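Local coordinates for hypothetical protein PH0802 (Pyrococcus horikoshii, PDB 2DT4) that is of unknown function but belongs to the plant- and prokaryote-conserved (PPC) domain family and assembles from three chains, at residues A[80-84]-A[85-89]. Numbering follows the deposited sequence.
Sequences SLKDG and EPFVH
Lys82 runs alongside Phe87, both side chains leaving the same face of a tight hairpin. The lysine chain is extended throughout and follows the phenyl face. Lys82 CD sits 3.8 Å from the centroid of the Phe87 ring and 15° off its normal, a CH-pi contact; further out, Lys82 NZ lies 4.1 Å from that centroid in an off-centre cation-pi contact. At the root of the pair, Lys82 CB packs against Phe87 CB. Both side chains leave the backbone with CG anti to N, consistent with their shared course. On the other face, Leu81 CD1 makes a van der Waals contact with Glu85 N, 3.4 Å away.

Four backbone hydrogen bonds zip the strands. Lys82 N to Glu85 O (2.9 Å) is nearly straight, and Glu85 N returns to Lys82 O at 3.1 Å, approaching from above the carbonyl plane. Ser80 and Phe87 form the next reciprocal pair, while Leu81 and Pro86 make a non-hydrogen-bonded pair with diverging side chains. A water bridges Ser80 OG and Phe87 O, 2.8 Å from each; Ser80 OG is also bonded to Trp138.

Outside the hairpin, Pro86 packs on Cys30 and Lys31 of helix 22-33, whereas Phe87 touches Arg128 of strand 127-128.

Positive phi at both Asp83 (48°) and Gly84 (90°), with psi in the same left-handed region, fits the type I' turn from Lys82 to Glu85. This beta hairpin with a two-residue loop joins strands 69-82 and 85-95 in the mixed sheet of the PPC domain.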
ATOM      1  N   SER A  80      12.627   9.358   6.985  1.00  8.27           N
ATOM      2  CA  SER A  80      13.348  10.553   6.555  1.00  8.59           C
ATOM      3  C   SER A  80      13.995  11.200   7.750  1.00  8.38           C
ATOM      4  O   SER A  80      13.617  10.956   8.867  1.00  9.70           O
ATOM      5  CB  SER A  80      12.445  11.524   5.782  1.00  7.79           C
ATOM      6  OG  SER A  80      11.362  11.984   6.546  1.00  9.37           O
ATOM      7  N   LEU A  81      15.011  11.991   7.497  1.00  9.51           N
ATOM      8  CA  LEU A  81      15.710  12.691   8.566  1.00 10.89           C
ATOM      9  C   LEU A  81      14.811  13.679   9.300  1.00 10.28           C
ATOM     10  O   LEU A  81      14.096  14.450   8.682  1.00 10.31           O
ATOM     11  CB  LEU A  81      16.895  13.441   7.957  1.00 11.56           C
ATOM     12  CG  LEU A  81      17.816  14.304   8.789  1.00 16.92           C
ATOM     13  CD1 LEU A  81      18.644  13.477   9.738  1.00 18.49           C
ATOM     14  CD2 LEU A  81      18.738  15.094   7.852  1.00 20.43           C
ATOM     15  N   LYS A  82      14.845  13.639  10.625  1.00 10.63           N
ATOM     16  CA  LYS A  82      14.204  14.647  11.462  1.00 12.42           C
ATOM     17  C   LYS A  82      15.119  14.862  12.663  1.00 13.24           C
ATOM     18  O   LYS A  82      15.467  13.913  13.372  1.00 13.22           O
ATOM     19  CB  LYS A  82      12.819  14.233  11.948  1.00 13.23           C
ATOM     20  CG  LYS A  82      12.071  15.271  12.793  1.00 16.19           C
ATOM     21  CD  LYS A  82      10.781  14.702  13.283  1.00 18.72           C
ATOM     22  CE  LYS A  82       9.958  15.640  14.149  1.00 21.85           C
ATOM     23  NZ  LYS A  82       8.706  14.906  14.594  1.00 25.52           N
ATOM     24  N   ASP A  83      15.508  16.124  12.856  1.00 15.39           N
ATOM     25  CA  ASP A  83      16.412  16.492  13.937  1.00 17.64           C
ATOM     26  C   ASP A  83      17.647  15.565  14.008  1.00 17.23           C
ATOM     27  O   ASP A  83      18.045  15.135  15.092  1.00 18.82           O
ATOM     28  CB  ASP A  83      15.633  16.489  15.257  1.00 18.67           C
ATOM     29  CG  ASP A  83      14.374  17.377  15.223  1.00 23.38           C
ATOM     30  OD1 ASP A  83      14.389  18.452  14.582  1.00 28.20           O
ATOM     31  OD2 ASP A  83      13.312  17.067  15.816  1.00 30.10           O
ATOM     32  N   GLY A  84      18.198  15.196  12.859  1.00 17.54           N
ATOM     33  CA  GLY A  84      19.465  14.473  12.809  1.00 17.92           C
ATOM     34  C   GLY A  84      19.396  12.957  12.832  1.00 17.66           C
ATOM     35  O   GLY A  84      20.433  12.287  12.808  1.00 19.36           O
ATOM     36  N   GLU A  85      18.183  12.417  12.925  1.00 16.14           N
ATOM     37  CA  GLU A  85      17.994  10.988  13.082  1.00 15.65           C
ATOM     38  C   GLU A  85      16.928  10.483  12.115  1.00 13.09           C
ATOM     39  O   GLU A  85      15.977  11.218  11.780  1.00 12.40           O
ATOM     40  CB  GLU A  85      17.533  10.674  14.506  1.00 16.15           C
ATOM     41  CG  GLU A  85      18.547  11.043  15.574  1.00 20.17           C
ATOM     42  CD  GLU A  85      19.771  10.149  15.575  1.00 24.55           C
ATOM     43  OE1 GLU A  85      20.770  10.529  16.229  1.00 30.53           O
ATOM     44  OE2 GLU A  85      19.756   9.070  14.945  1.00 27.34           O
ATOM     45  N   PRO A  86      17.027   9.228  11.695  1.00 12.50           N
ATOM     46  CA  PRO A  86      15.939   8.686  10.877  1.00 11.13           C
ATOM     47  C   PRO A  86      14.654   8.675  11.678  1.00 10.53           C
ATOM     48  O   PRO A  86      14.647   8.292  12.865  1.00 11.10           O
ATOM     49  CB  PRO A  86      16.405   7.257  10.538  1.00 11.67           C
ATOM     50  CG  PRO A  86      17.397   6.925  11.534  1.00 12.16           C
ATOM     51  CD  PRO A  86      18.079   8.233  11.908  1.00 12.19           C
ATOM     52  N   PHE A  87      13.562   9.066  11.025  1.00  8.73           N
ATOM     53  CA  PHE A  87      12.258   9.239  11.632  1.00  8.83           C
ATOM     54  C   PHE A  87      11.197   8.533  10.760  1.00  9.46           C
ATOM     55  O   PHE A  87      11.150   8.706   9.537  1.00 10.01           O
ATOM     56  CB  PHE A  87      11.916  10.725  11.761  1.00  9.58           C
ATOM     57  CG  PHE A  87      10.595  10.985  12.380  1.00 10.50           C
ATOM     58  CD1 PHE A  87      10.487  11.071  13.739  1.00 14.15           C
ATOM     59  CD2 PHE A  87       9.451  11.151  11.608  1.00 10.17           C
ATOM     60  CE1 PHE A  87       9.255  11.328  14.342  1.00 14.40           C
ATOM     61  CE2 PHE A  87       8.223  11.377  12.201  1.00 13.74           C
ATOM     62  CZ  PHE A  87       8.150  11.484  13.587  1.00 13.64           C
ATOM     63  N   VAL A  88      10.378   7.720  11.411  1.00  9.79           N
ATOM     64  CA  VAL A  88       9.411   6.857  10.738  1.00 10.27           C
ATOM     65  C   VAL A  88       8.014   7.474  10.828  1.00 11.07           C
ATOM     66  O   VAL A  88       7.534   7.807  11.914  1.00 13.30           O
ATOM     67  CB  VAL A  88       9.415   5.445  11.335  1.00 10.48           C
ATOM     68  CG1 VAL A  88       8.615   4.497  10.430  1.00 12.24           C
ATOM     69  CG2 VAL A  88      10.843   4.944  11.514  1.00 11.58           C
ATOM     70  N   HIS A  89       7.378   7.655   9.670  1.00 10.46           N
ATOM     71  CA  HIS A  89       6.015   8.182   9.597  1.00 10.27           C
ATOM     72  C   HIS A  89       5.206   7.196   8.802  1.00 10.35           C
ATOM     73  O   HIS A  89       5.520   6.930   7.648  1.00 11.11           O
ATOM     74  CB  HIS A  89       5.972   9.561   8.964  1.00 11.08           C
ATOM     75  CG  HIS A  89       4.628  10.207   9.016  1.00 15.29           C
ATOM     76  ND1 HIS A  89       3.803  10.100  10.119  1.00 20.25           N
ATOM     77  CD2 HIS A  89       3.942  10.933   8.098  1.00 17.05           C
ATOM     78  CE1 HIS A  89       2.678  10.759   9.884  1.00 20.15           C
ATOM     79  NE2 HIS A  89       2.745  11.281   8.673  1.00 19.15           N
TER
HETATM   80  O   HOH W   1       9.579  10.096   7.719  1.00  7.63           O